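Local coordinates for probable outer membrane protein (Pseudomonas aeruginosa, PDB 3DWO) that probably carries long-chain fatty acids or other hydrophobic compounds across the outer membrane, as other FadL-family beta-barrel channels do, at residues A[37-45]-A[101-112]; A[133-144]-A[166-176]. One frame throughout, in Å; residues are numbered along the deposited sequence.

Interaction 1 of 2, residues A[37-45]-A[101-112]. With C8E ((hydroxyethyloxy)tri(ethyloxy)octane), chain L.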
loop_
_atom_site.group_PDB
_atom_site.type_symbol
_atom_site.label_atom_id
_atom_site.label_comp_id
_atom_site.label_asym_id
_atom_site.label_seq_id
_atom_site.Cartn_x
_atom_site.Cartn_y
_atom_site.Cartn_z
ATOM N N MET A 37 5.171 19.318 -16.486
ATOM C CA MET A 37 5.947 18.852 -17.624
ATOM C C MET A 37 6.120 19.983 -18.652
ATOM O O MET A 37 7.080 20.004 -19.426
ATOM C CB MET A 37 5.203 17.671 -18.243
ATOM C CG MET A 37 6.066 16.562 -18.774
ATOM S SD MET A 37 5.111 15.035 -18.904
ATOM C CE MET A 37 3.628 15.590 -19.734
ATOM N N ALA A 38 5.184 20.926 -18.643
ATOM C CA ALA A 38 5.206 22.046 -19.573
ATOM C C ALA A 38 6.379 22.996 -19.335
ATOM O O ALA A 38 6.627 23.895 -20.135
ATOM C CB ALA A 38 3.890 22.812 -19.485
ATOM N N PHE A 39 7.105 22.791 -18.244
ATOM C CA PHE A 39 8.232 23.650 -17.925
ATOM C C PHE A 39 9.564 22.921 -17.963
ATOM O O PHE A 39 10.584 23.447 -17.525
ATOM C CB PHE A 39 7.996 24.304 -16.565
ATOM C CG PHE A 39 6.805 25.212 -16.552
ATOM C CD1 PHE A 39 6.866 26.467 -17.153
ATOM C CD2 PHE A 39 5.599 24.790 -16.007
ATOM C CE1 PHE A 39 5.736 27.289 -17.215
ATOM C CE2 PHE A 39 4.465 25.600 -16.063
ATOM C CZ PHE A 39 4.533 26.853 -16.670
ATOM N N ILE A 40 9.544 21.701 -18.490
ATOM C CA ILE A 40 10.758 20.905 -18.627
ATOM C C ILE A 40 11.222 21.163 -20.051
ATOM O O ILE A 40 10.587 20.731 -21.012
ATOM C CB ILE A 40 10.475 19.402 -18.402
ATOM C CG1 ILE A 40 10.184 19.162 -16.917
ATOM C CG2 ILE A 40 11.657 18.565 -18.865
ATOM C CD1 ILE A 40 9.858 17.732 -16.565
ATOM N N ASP A 41 12.332 21.881 -20.173
ATOM C CA ASP A 41 12.881 22.275 -21.464
ATOM C C ASP A 41 13.598 21.241 -22.330
ATOM O O ASP A 41 14.068 21.577 -23.414
ATOM C CB ASP A 41 13.791 23.492 -21.261
ATOM C CG ASP A 41 14.706 23.346 -20.053
ATOM O OD1 ASP A 41 15.258 24.372 -19.602
ATOM O OD2 ASP A 41 14.878 22.210 -19.556
ATOM N N LYS A 42 13.680 19.992 -21.884
ATOM C CA LYS A 42 14.356 18.978 -22.691
ATOM C C LYS A 42 13.947 17.539 -22.411
ATOM O O LYS A 42 13.179 17.266 -21.490
ATOM C CB LYS A 42 15.874 19.112 -22.539
ATOM C CG LYS A 42 16.324 19.612 -21.178
ATOM C CD LYS A 42 15.792 18.754 -20.046
ATOM C CE LYS A 42 16.097 19.397 -18.701
ATOM N NZ LYS A 42 17.549 19.691 -18.547
ATOM N N ARG A 43 14.469 16.626 -23.227
ATOM C CA ARG A 43 14.188 15.202 -23.095
ATOM C C ARG A 43 14.914 14.638 -21.885
ATOM O O ARG A 43 16.118 14.835 -21.735
ATOM C CB ARG A 43 14.665 14.432 -24.326
ATOM C CG ARG A 43 13.951 14.731 -25.625
ATOM C CD ARG A 43 14.472 13.783 -26.697
ATOM N NE ARG A 43 13.817 13.948 -27.991
ATOM C CZ ARG A 43 13.983 13.112 -29.014
ATOM N NH1 ARG A 43 14.779 12.057 -28.889
ATOM N NH2 ARG A 43 13.351 13.327 -30.162
ATOM N N ILE A 44 14.185 13.927 -21.032
ATOM C CA ILE A 44 14.785 13.330 -19.852
ATOM C C ILE A 44 14.279 11.908 -19.637
ATOM O O ILE A 44 13.075 11.642 -19.706
ATOM C CB ILE A 44 14.487 14.160 -18.585
ATOM C CG1 ILE A 44 14.862 15.622 -18.818
ATOM C CG2 ILE A 44 15.302 13.630 -17.412
ATOM C CD1 ILE A 44 14.607 16.518 -17.624
ATOM N N ALA A 45 15.218 10.998 -19.400
ATOM C CA ALA A 45 14.919 9.593 -19.146
ATOM C C ALA A 45 15.488 9.312 -17.762
ATOM O O ALA A 45 16.619 9.697 -17.467
ATOM C CB ALA A 45 15.594 8.713 -20.185
ATOM N N PHE A 101 10.693 7.130 -15.462
ATOM C CA PHE A 101 10.058 8.335 -15.975
ATOM C C PHE A 101 10.725 8.811 -17.255
ATOM O O PHE A 101 11.953 8.781 -17.393
ATOM C CB PHE A 101 10.116 9.459 -14.941
ATOM C CG PHE A 101 9.361 9.167 -13.676
ATOM C CD1 PHE A 101 7.971 9.103 -13.677
ATOM C CD2 PHE A 101 10.042 8.967 -12.476
ATOM C CE1 PHE A 101 7.267 8.847 -12.498
ATOM C CE2 PHE A 101 9.353 8.712 -11.296
ATOM C CZ PHE A 101 7.962 8.651 -11.303
ATOM N N LEU A 102 9.901 9.252 -18.193
ATOM C CA LEU A 102 10.395 9.761 -19.458
ATOM C C LEU A 102 9.565 10.977 -19.841
ATOM O O LEU A 102 8.335 10.921 -19.856
ATOM C CB LEU A 102 10.292 8.688 -20.545
ATOM C CG LEU A 102 10.669 9.158 -21.951
ATOM C CD1 LEU A 102 12.119 9.617 -21.973
ATOM C CD2 LEU A 102 10.450 8.026 -22.933
ATOM N N VAL A 103 10.242 12.084 -20.122
ATOM C CA VAL A 103 9.559 13.304 -20.521
ATOM C C VAL A 103 10.124 13.768 -21.857
ATOM O O VAL A 103 11.336 13.928 -22.012
ATOM C CB VAL A 103 9.730 14.416 -19.479
ATOM C CG1 VAL A 103 9.081 15.694 -19.987
ATOM C CG2 VAL A 103 9.097 13.992 -18.162
ATOM N N VAL A 104 9.229 13.977 -22.816
ATOM C CA VAL A 104 9.613 14.394 -24.157
ATOM C C VAL A 104 8.800 15.592 -24.632
ATOM O O VAL A 104 7.645 15.443 -25.037
ATOM C CB VAL A 104 9.395 13.250 -25.169
ATOM C CG1 VAL A 104 9.838 13.683 -26.551
ATOM C CG2 VAL A 104 10.148 12.011 -24.725
ATOM N N PRO A 105 9.382 16.800 -24.573
ATOM C CA PRO A 105 8.629 17.972 -25.032
ATOM C C PRO A 105 8.349 17.843 -26.535
ATOM O O PRO A 105 9.245 17.512 -27.316
ATOM C CB PRO A 105 9.556 19.138 -24.685
ATOM C CG PRO A 105 10.925 18.522 -24.722
ATOM C CD PRO A 105 10.706 17.187 -24.056
ATOM N N ILE A 106 7.101 18.085 -26.926
ATOM C CA ILE A 106 6.688 17.975 -28.322
ATOM C C ILE A 106 6.808 19.310 -29.044
ATOM O O ILE A 106 7.587 19.451 -29.985
ATOM C CB ILE A 106 5.226 17.500 -28.425
ATOM C CG1 ILE A 106 5.038 16.215 -27.621
ATOM C CG2 ILE A 106 4.855 17.264 -29.879
ATOM C CD1 ILE A 106 3.603 15.748 -27.544
ATOM N N ASN A 107 6.013 20.277 -28.598
ATOM C CA ASN A 107 6.001 21.623 -29.163
ATOM C C ASN A 107 6.323 22.593 -28.045
ATOM O O ASN A 107 6.621 22.179 -26.926
ATOM C CB ASN A 107 4.616 21.965 -29.721
ATOM C CG ASN A 107 4.247 21.121 -30.914
ATOM O OD1 ASN A 107 4.983 21.070 -31.900
ATOM N ND2 ASN A 107 3.097 20.457 -30.840
ATOM N N ASP A 108 6.260 23.887 -28.338
ATOM C CA ASP A 108 6.536 24.872 -27.304
ATOM C C ASP A 108 5.273 25.013 -26.467
ATOM O O ASP A 108 5.143 25.928 -25.656
ATOM C CB ASP A 108 6.906 26.223 -27.916
ATOM C CG ASP A 108 7.461 27.195 -26.885
ATOM O OD1 ASP A 108 8.569 26.939 -26.359
ATOM O OD2 ASP A 108 6.789 28.210 -26.593
ATOM N N ARG A 109 4.345 24.086 -26.667
ATOM C CA ARG A 109 3.085 24.104 -25.940
ATOM C C ARG A 109 2.732 22.721 -25.400
ATOM O O ARG A 109 1.952 22.596 -24.459
ATOM C CB ARG A 109 1.971 24.587 -26.871
ATOM C CG ARG A 109 2.279 25.905 -27.559
ATOM C CD ARG A 109 1.879 27.095 -26.707
ATOM N NE ARG A 109 0.430 27.261 -26.684
ATOM C CZ ARG A 109 -0.203 28.277 -26.107
ATOM N NH1 ARG A 109 0.484 29.234 -25.496
ATOM N NH2 ARG A 109 -1.528 28.339 -26.146
ATOM N N PHE A 110 3.323 21.688 -25.991
ATOM C CA PHE A 110 3.039 20.313 -25.602
ATOM C C PHE A 110 4.247 19.471 -25.208
ATOM O O PHE A 110 5.332 19.595 -25.784
ATOM C CB PHE A 110 2.314 19.601 -26.743
ATOM C CG PHE A 110 0.886 20.024 -26.920
ATOM C CD1 PHE A 110 -0.106 19.530 -26.081
ATOM C CD2 PHE A 110 0.524 20.887 -27.948
ATOM C CE1 PHE A 110 -1.440 19.885 -26.267
ATOM C CE2 PHE A 110 -0.809 21.251 -28.144
ATOM C CZ PHE A 110 -1.792 20.747 -27.302
ATOM N N ALA A 111 4.029 18.600 -24.224
ATOM C CA ALA A 111 5.053 17.687 -23.731
ATOM C C ALA A 111 4.388 16.336 -23.512
ATOM O O ALA A 111 3.198 16.265 -23.209
ATOM C CB ALA A 111 5.642 18.199 -22.428
ATOM N N PHE A 112 5.160 15.266 -23.661
ATOM C CA PHE A 112 4.647 13.913 -23.498
ATOM C C PHE A 112 5.341 13.219 -22.331
ATOM O O PHE A 112 6.552 13.344 -22.163
ATOM C CB PHE A 112 4.887 13.126 -24.783
ATOM C CG PHE A 112 4.367 11.724 -24.745
ATOM C CD1 PHE A 112 3.000 11.478 -24.601
ATOM C CD2 PHE A 112 5.234 10.645 -24.887
ATOM C CE1 PHE A 112 2.501 10.173 -24.605
ATOM C CE2 PHE A 112 4.749 9.338 -24.893
ATOM C CZ PHE A 112 3.377 9.102 -24.753
HETATM C C1 C8E L . 7.827 3.478 -19.068
HETATM C C2 C8E L . 8.993 4.320 -19.288
HETATM C C3 C8E L . 10.012 4.236 -18.242
HETATM C C4 C8E L . 11.114 5.088 -18.648
HETATM C C5 C8E L . 12.362 4.288 -18.644
HETATM C C6 C8E L . 13.512 5.147 -18.833
#
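Val103 is the bump on which 37-45 closes near one end of the FadL-type beta barrel, where the chain leading into strand 44-63 folds over the hairpin of strands 93-105 and 110-125. Its CG1 lies anti to the backbone N (chi1 176°) and lodges between Met37 and Ile40. Met37 runs past it in the opposite direction, CG 3.4 Å from Val103 CG1, a tight fit for two carbons; Ile40 comes tip to tip, CG2 4.0 Å from the same methyl. Beyond Val103 the methionine bends at its last torsion, laying SD and CE along the backbone of Ala111 and Phe112, while Ala111 CB fills the hollow beside Met37 CG at 4.0 Å. Met37 also touches Ser149 and Ser151 of strand 138-153, packing across three successive strands of the wall. Further along 101-112, the Pro105 ring lies against the Lys42 backbone, CD 3.6 Å from Lys42 O. The strands pair antiparallel: Ile44 N bonds Val103 O at 3.0 Å, and Val103 N returns to Ile44 O at 2.9 Å. Ile44 and Val103 put their side chains on one face, Ala45 and Leu102 on the opposite one, where Leu102 CD1 sits 4.0 Å from Ala45 CB.

Interaction 2 of 2, residues A[133-144]-A[166-176]; sequences RDFAVDTKIETI and IQRTSGFVSQN. With C8E ((hydroxyethyloxy)tri(ethyloxy)octane), chain D; C8E ((hydroxyethyloxy)tri(ethyloxy)octane), chain E.
A classic beta bulge sits at the start of strand 138-153, where it pairs with strand 158-177: Val137 and Asp138 both face Ser174. Val137 N reaches Ser174 O at 3.2 Å from above the carbonyl plane, whereas Asp138 N bonds the hydroxyl Ser174 OG at 2.8 Å. That hydroxyl sits between its own backbone N and carbonyl carbon (chi1 69°), which turns it to the bulge; one water links it to Asp138 OD2, and a second joins Asp138 O, Thr139 OG1 and Ser174 O. Before the bulge one backbone bond, Asn176 N to Arg133 O, is joined by two from side-chain amides. Asn176 ND2 meets Asp134 OD1 at 2.6 Å, nearly along the C-O axis, the amide and carboxylate only 16° from coplanar. The extended Gln175 sends NE2 in an almost straight bond to Asp134 O at 2.7 Å, while its OE1 accepts from a detergent hydroxyl and from Arg372. Beyond the bulge a regular antiparallel hairpin of the FadL-family barrel runs to Ile144 and Arg168. Thr139, Ile141, Thr143, Thr169 and Val173 share the face probably turned to the barrel interior, where a detergent chain lies along the wall, consistent with a hydrophobic channel. Its O9 is 3.3 Å from Ile141 CG1, its C10 3.5 Å from Val173 CG2, and it passes close over Gly171. On the other face the Phe172 ring turns its edge to Asp138, CE2 4.1 Å from CB.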
loop_
_atom_site.group_PDB
_atom_site.type_symbol
_atom_site.label_atom_id
_atom_site.label_comp_id
_atom_site.label_asym_id
_atom_site.label_seq_id
_atom_site.Cartn_x
_atom_site.Cartn_y
_atom_site.Cartn_z
ATOM N N ARG A 133 -3.589 -16.327 14.178
ATOM C CA ARG A 133 -3.837 -16.979 12.886
ATOM C C ARG A 133 -5.287 -16.931 12.395
ATOM O O ARG A 133 -5.531 -17.029 11.185
ATOM C CB ARG A 133 -3.340 -18.437 12.910
ATOM C CG ARG A 133 -4.032 -19.351 13.915
ATOM C CD ARG A 133 -3.403 -20.742 13.900
ATOM N NE ARG A 133 -4.005 -21.652 14.876
ATOM C CZ ARG A 133 -3.840 -21.554 16.193
ATOM N NH1 ARG A 133 -3.087 -20.586 16.701
ATOM N NH2 ARG A 133 -4.435 -22.421 17.002
ATOM N N ASP A 134 -6.247 -16.783 13.307
ATOM C CA ASP A 134 -7.654 -16.709 12.894
ATOM C C ASP A 134 -7.956 -15.360 12.237
ATOM O O ASP A 134 -9.026 -15.172 11.667
ATOM C CB ASP A 134 -8.613 -16.878 14.083
ATOM C CG ASP A 134 -8.652 -18.307 14.632
ATOM O OD1 ASP A 134 -8.095 -19.234 14.002
ATOM O OD2 ASP A 134 -9.261 -18.498 15.714
ATOM N N PHE A 135 -7.019 -14.424 12.329
ATOM C CA PHE A 135 -7.203 -13.095 11.752
ATOM C C PHE A 135 -6.331 -12.856 10.537
ATOM O O PHE A 135 -6.722 -12.122 9.625
ATOM C CB PHE A 135 -6.901 -12.007 12.788
ATOM C CG PHE A 135 -7.840 -12.008 13.960
ATOM C CD1 PHE A 135 -7.660 -12.895 15.013
ATOM C CD2 PHE A 135 -8.921 -11.134 13.996
ATOM C CE1 PHE A 135 -8.547 -12.914 16.093
ATOM C CE2 PHE A 135 -9.813 -11.142 15.068
ATOM C CZ PHE A 135 -9.623 -12.037 16.118
ATOM N N ALA A 136 -5.148 -13.463 10.524
ATOM C CA ALA A 136 -4.245 -13.288 9.402
ATOM C C ALA A 136 -3.001 -14.148 9.481
ATOM O O ALA A 136 -2.484 -14.439 10.567
ATOM C CB ALA A 136 -3.830 -11.828 9.291
ATOM N N VAL A 137 -2.539 -14.566 8.311
ATOM C CA VAL A 137 -1.312 -15.330 8.199
ATOM C C VAL A 137 -0.496 -14.517 7.196
ATOM O O VAL A 137 0.393 -13.762 7.585
ATOM C CB VAL A 137 -1.556 -16.766 7.679
ATOM C CG1 VAL A 137 -0.219 -17.494 7.513
ATOM C CG2 VAL A 137 -2.430 -17.533 8.670
ATOM N N ASP A 138 -0.826 -14.634 5.913
ATOM C CA ASP A 138 -0.117 -13.880 4.886
ATOM C C ASP A 138 -0.976 -12.836 4.171
ATOM O O ASP A 138 -2.159 -13.054 3.913
ATOM C CB ASP A 138 0.474 -14.828 3.842
ATOM C CG ASP A 138 1.558 -15.710 4.413
ATOM O OD1 ASP A 138 2.082 -15.376 5.499
ATOM O OD2 ASP A 138 1.892 -16.730 3.774
ATOM N N THR A 139 -0.362 -11.698 3.860
ATOM C CA THR A 139 -1.032 -10.618 3.151
ATOM C C THR A 139 -0.015 -10.029 2.177
ATOM O O THR A 139 1.071 -9.612 2.574
ATOM C CB THR A 139 -1.507 -9.503 4.116
ATOM O OG1 THR A 139 -2.422 -10.048 5.074
ATOM C CG2 THR A 139 -2.197 -8.397 3.342
ATOM N N LYS A 140 -0.365 -10.015 0.898
ATOM C CA LYS A 140 0.515 -9.487 -0.126
ATOM C C LYS A 140 -0.290 -8.706 -1.160
ATOM O O LYS A 140 -1.246 -9.222 -1.744
ATOM C CB LYS A 140 1.277 -10.641 -0.786
ATOM C CG LYS A 140 1.946 -10.294 -2.103
ATOM C CD LYS A 140 2.854 -9.082 -1.989
ATOM C CE LYS A 140 3.478 -8.750 -3.336
ATOM N NZ LYS A 140 4.303 -9.878 -3.866
ATOM N N ILE A 141 0.096 -7.451 -1.369
ATOM C CA ILE A 141 -0.581 -6.579 -2.321
ATOM C C ILE A 141 0.449 -5.755 -3.082
ATOM O O ILE A 141 1.342 -5.168 -2.482
ATOM C CB ILE A 141 -1.510 -5.542 -1.624
ATOM C CG1 ILE A 141 -2.350 -6.205 -0.539
ATOM C CG2 ILE A 141 -2.408 -4.875 -2.649
ATOM C CD1 ILE A 141 -1.585 -6.471 0.740
ATOM N N GLU A 142 0.332 -5.720 -4.400
ATOM C CA GLU A 142 1.226 -4.900 -5.193
ATOM C C GLU A 142 0.508 -4.443 -6.445
ATOM O O GLU A 142 -0.180 -5.228 -7.100
ATOM C CB GLU A 142 2.520 -5.627 -5.578
ATOM C CG GLU A 142 3.386 -4.755 -6.508
ATOM C CD GLU A 142 4.876 -5.094 -6.480
ATOM O OE1 GLU A 142 5.226 -6.234 -6.115
ATOM O OE2 GLU A 142 5.697 -4.219 -6.840
ATOM N N THR A 143 0.660 -3.157 -6.747
ATOM C CA THR A 143 0.052 -2.551 -7.920
ATOM C C THR A 143 1.151 -1.871 -8.719
ATOM O O THR A 143 1.896 -1.050 -8.189
ATOM C CB THR A 143 -0.999 -1.477 -7.527
ATOM O OG1 THR A 143 -2.115 -2.107 -6.883
ATOM C CG2 THR A 143 -1.477 -0.714 -8.758
ATOM N N ILE A 144 1.267 -2.232 -9.992
ATOM C CA ILE A 144 2.261 -1.623 -10.852
ATOM C C ILE A 144 1.512 -1.011 -12.019
ATOM O O ILE A 144 0.616 -1.638 -12.578
ATOM C CB ILE A 144 3.268 -2.661 -11.373
ATOM C CG1 ILE A 144 4.022 -3.285 -10.199
ATOM C CG2 ILE A 144 4.260 -1.995 -12.318
ATOM C CD1 ILE A 144 5.047 -4.318 -10.618
ATOM N N ILE A 166 -2.469 2.614 -16.838
ATOM C CA ILE A 166 -2.989 1.262 -17.007
ATOM C C ILE A 166 -2.365 0.515 -15.849
ATOM O O ILE A 166 -1.149 0.306 -15.791
ATOM C CB ILE A 166 -2.578 0.624 -18.339
ATOM C CG1 ILE A 166 -3.068 1.492 -19.499
ATOM C CG2 ILE A 166 -3.214 -0.751 -18.459
ATOM C CD1 ILE A 166 -4.583 1.717 -19.510
ATOM N N GLN A 167 -3.226 0.121 -14.927
ATOM C CA GLN A 167 -2.815 -0.522 -13.702
ATOM C C GLN A 167 -3.064 -2.027 -13.582
ATOM O O GLN A 167 -4.087 -2.553 -14.018
ATOM C CB GLN A 167 -3.498 0.247 -12.562
ATOM C CG GLN A 167 -3.466 -0.397 -11.231
ATOM C CD GLN A 167 -4.380 -1.578 -11.144
ATOM O OE1 GLN A 167 -4.026 -2.580 -10.542
ATOM N NE2 GLN A 167 -5.569 -1.472 -11.735
ATOM N N ARG A 168 -2.108 -2.713 -12.973
ATOM C CA ARG A 168 -2.216 -4.143 -12.742
ATOM C C ARG A 168 -1.987 -4.407 -11.254
ATOM O O ARG A 168 -0.936 -4.079 -10.710
ATOM C CB ARG A 168 -1.184 -4.901 -13.577
ATOM C CG ARG A 168 -1.009 -6.355 -13.164
ATOM C CD ARG A 168 -2.251 -7.179 -13.415
ATOM N NE ARG A 168 -2.130 -8.514 -12.834
ATOM C CZ ARG A 168 -1.118 -9.345 -13.070
ATOM N NH1 ARG A 168 -0.133 -8.979 -13.880
ATOM N NH2 ARG A 168 -1.085 -10.539 -12.488
ATOM N N THR A 169 -2.985 -4.987 -10.599
ATOM C CA THR A 169 -2.888 -5.298 -9.177
ATOM C C THR A 169 -2.981 -6.792 -8.927
ATOM O O THR A 169 -3.823 -7.469 -9.506
ATOM C CB THR A 169 -4.039 -4.654 -8.367
ATOM O OG1 THR A 169 -3.930 -3.229 -8.410
ATOM C CG2 THR A 169 -3.984 -5.112 -6.917
ATOM N N SER A 170 -2.115 -7.302 -8.062
ATOM C CA SER A 170 -2.163 -8.711 -7.695
ATOM C C SER A 170 -2.315 -8.696 -6.183
ATOM O O SER A 170 -1.710 -7.870 -5.505
ATOM C CB SER A 170 -0.874 -9.436 -8.080
ATOM O OG SER A 170 0.162 -9.118 -7.179
ATOM N N GLY A 171 -3.140 -9.590 -5.658
ATOM C CA GLY A 171 -3.350 -9.629 -4.227
ATOM C C GLY A 171 -3.469 -11.043 -3.706
ATOM O O GLY A 171 -3.957 -11.937 -4.399
ATOM N N PHE A 172 -3.003 -11.246 -2.480
ATOM C CA PHE A 172 -3.068 -12.550 -1.851
ATOM C C PHE A 172 -3.356 -12.409 -0.357
ATOM O O PHE A 172 -2.790 -11.546 0.317
ATOM C CB PHE A 172 -1.754 -13.309 -2.024
ATOM C CG PHE A 172 -1.779 -14.682 -1.410
ATOM C CD1 PHE A 172 -2.295 -15.767 -2.120
ATOM C CD2 PHE A 172 -1.360 -14.876 -0.095
ATOM C CE1 PHE A 172 -2.398 -17.026 -1.528
ATOM C CE2 PHE A 172 -1.456 -16.128 0.506
ATOM C CZ PHE A 172 -1.976 -17.205 -0.210
ATOM N N VAL A 173 -4.240 -13.263 0.147
ATOM C CA VAL A 173 -4.600 -13.264 1.556
ATOM C C VAL A 173 -4.815 -14.696 2.028
ATOM O O VAL A 173 -5.498 -15.483 1.367
ATOM C CB VAL A 173 -5.910 -12.457 1.819
ATOM C CG1 VAL A 173 -6.624 -12.997 3.052
ATOM C CG2 VAL A 173 -5.585 -10.980 2.048
ATOM N N SER A 174 -4.208 -15.042 3.157
ATOM C CA SER A 174 -4.396 -16.368 3.724
ATOM C C SER A 174 -4.791 -16.105 5.170
ATOM O O SER A 174 -4.391 -15.101 5.757
ATOM C CB SER A 174 -3.121 -17.223 3.637
ATOM O OG SER A 174 -2.108 -16.746 4.499
ATOM N N GLN A 175 -5.582 -17.001 5.743
ATOM C CA GLN A 175 -6.058 -16.811 7.100
ATOM C C GLN A 175 -6.617 -18.151 7.550
ATOM O O GLN A 175 -7.141 -18.913 6.736
ATOM C CB GLN A 175 -7.152 -15.729 7.075
ATOM C CG GLN A 175 -7.951 -15.517 8.343
ATOM C CD GLN A 175 -8.928 -14.360 8.190
ATOM O OE1 GLN A 175 -9.118 -13.846 7.089
ATOM N NE2 GLN A 175 -9.555 -13.951 9.286
ATOM N N ASN A 176 -6.477 -18.451 8.834
ATOM C CA ASN A 176 -6.987 -19.706 9.355
ATOM C C ASN A 176 -8.487 -19.614 9.569
ATOM O O ASN A 176 -8.995 -18.567 9.983
ATOM C CB ASN A 176 -6.338 -20.041 10.690
ATOM C CG ASN A 176 -6.860 -21.343 11.270
ATOM O OD1 ASN A 176 -6.658 -22.410 10.689
ATOM N ND2 ASN A 176 -7.543 -21.260 12.414
HETATM C C1 C8E D . -6.170 -2.522 8.457
HETATM C C2 C8E D . -6.144 -3.722 7.629
HETATM C C3 C8E D . -6.674 -3.564 6.281
HETATM C C4 C8E D . -6.471 -4.826 5.592
HETATM C C5 C8E D . -6.518 -4.586 4.128
HETATM C C6 C8E D . -5.878 -5.678 3.420
HETATM C C7 C8E D . -6.497 -5.528 2.114
HETATM C C8 C8E D . -5.485 -5.787 1.062
HETATM O O9 C8E D . -5.617 -6.653 -0.056
HETATM C C10 C8E D . -5.850 -8.030 0.170
HETATM C C11 C8E D . -5.948 -8.653 -1.187
HETATM O O12 C8E D . -7.322 -8.770 -1.593
HETATM C C13 C8E D . -7.839 -10.131 -1.705
HETATM C C14 C8E D . -8.413 -11.000 -0.542
HETATM O O15 C8E D . -9.662 -11.744 -0.410
HETATM C C16 C8E D . -10.713 -10.944 0.168
HETATM C C17 C8E D . -10.808 -11.016 1.704
HETATM O O18 C8E D . -10.178 -12.050 2.491
HETATM C C19 C8E D . -11.029 -13.206 2.711
HETATM C C20 C8E D . -11.392 -13.747 4.144
HETATM O O21 C8E D . -10.593 -14.793 4.718
HETATM C C1 C8E E . 5.930 -6.441 -2.924
HETATM C C2 C8E E . 5.556 -5.767 -1.688
HETATM C C3 C8E E . 5.145 -4.376 -1.861
HETATM C C4 C8E E . 6.294 -3.540 -1.561
HETATM C C5 C8E E . 5.853 -2.417 -0.708
HETATM C C6 C8E E . 6.825 -1.347 -0.764
HETATM C C7 C8E E . 6.334 -0.506 0.307
HETATM C C8 C8E E . 7.487 -0.057 1.097
HETATM O O9 C8E E . 7.556 1.069 1.944
HETATM C C10 C8E E . 7.345 2.362 1.414
HETATM C C11 C8E E . 7.485 3.276 2.591
HETATM O O12 C8E E . 6.561 2.917 3.637
HETATM C C13 C8E E . 6.839 3.505 4.940
HETATM C C14 C8E E . 6.512 2.864 6.326
HETATM O O15 C8E E . 6.793 1.540 6.862
HETATM C C16 C8E E . 5.716 0.626 6.571
HETATM C C17 C8E E . 4.617 0.571 7.645
HETATM O O18 C8E E . 4.447 -0.545 8.541
HETATM C C19 C8E E . 3.546 -1.554 8.004
HETATM C C20 C8E E . 2.144 -1.889 8.632
HETATM O O21 C8E E . 0.968 -1.418 7.967
HETATM O O HOH W 1 -0.151 -18.495 3.509
HETATM O O HOH W 2 -4.151 -12.173 5.630
#

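How the interactions relate
In sequence interaction 2 follows interaction 1, and strands 110-125 and 138-153, neighbours in the barrel wall, connect them: the first belongs to interaction 1 and also pairs with the strand of 133-144, through backbone bonds such as Thr139 with Ser124 and Thr143 with Met120. Met37 of interaction 1 in turn reaches the far part of strand 138-153, at Ser149 and Ser151. Their centres lie 37 Å apart and their nearest atoms about 11 Å apart. Interaction 1 is centred about 30 Å from the centre of the chain, interaction 2 about 10 Å. Detergent adjoins both: one molecule beside Phe101 in interaction 1, two in interaction 2, one on each face of the hairpin.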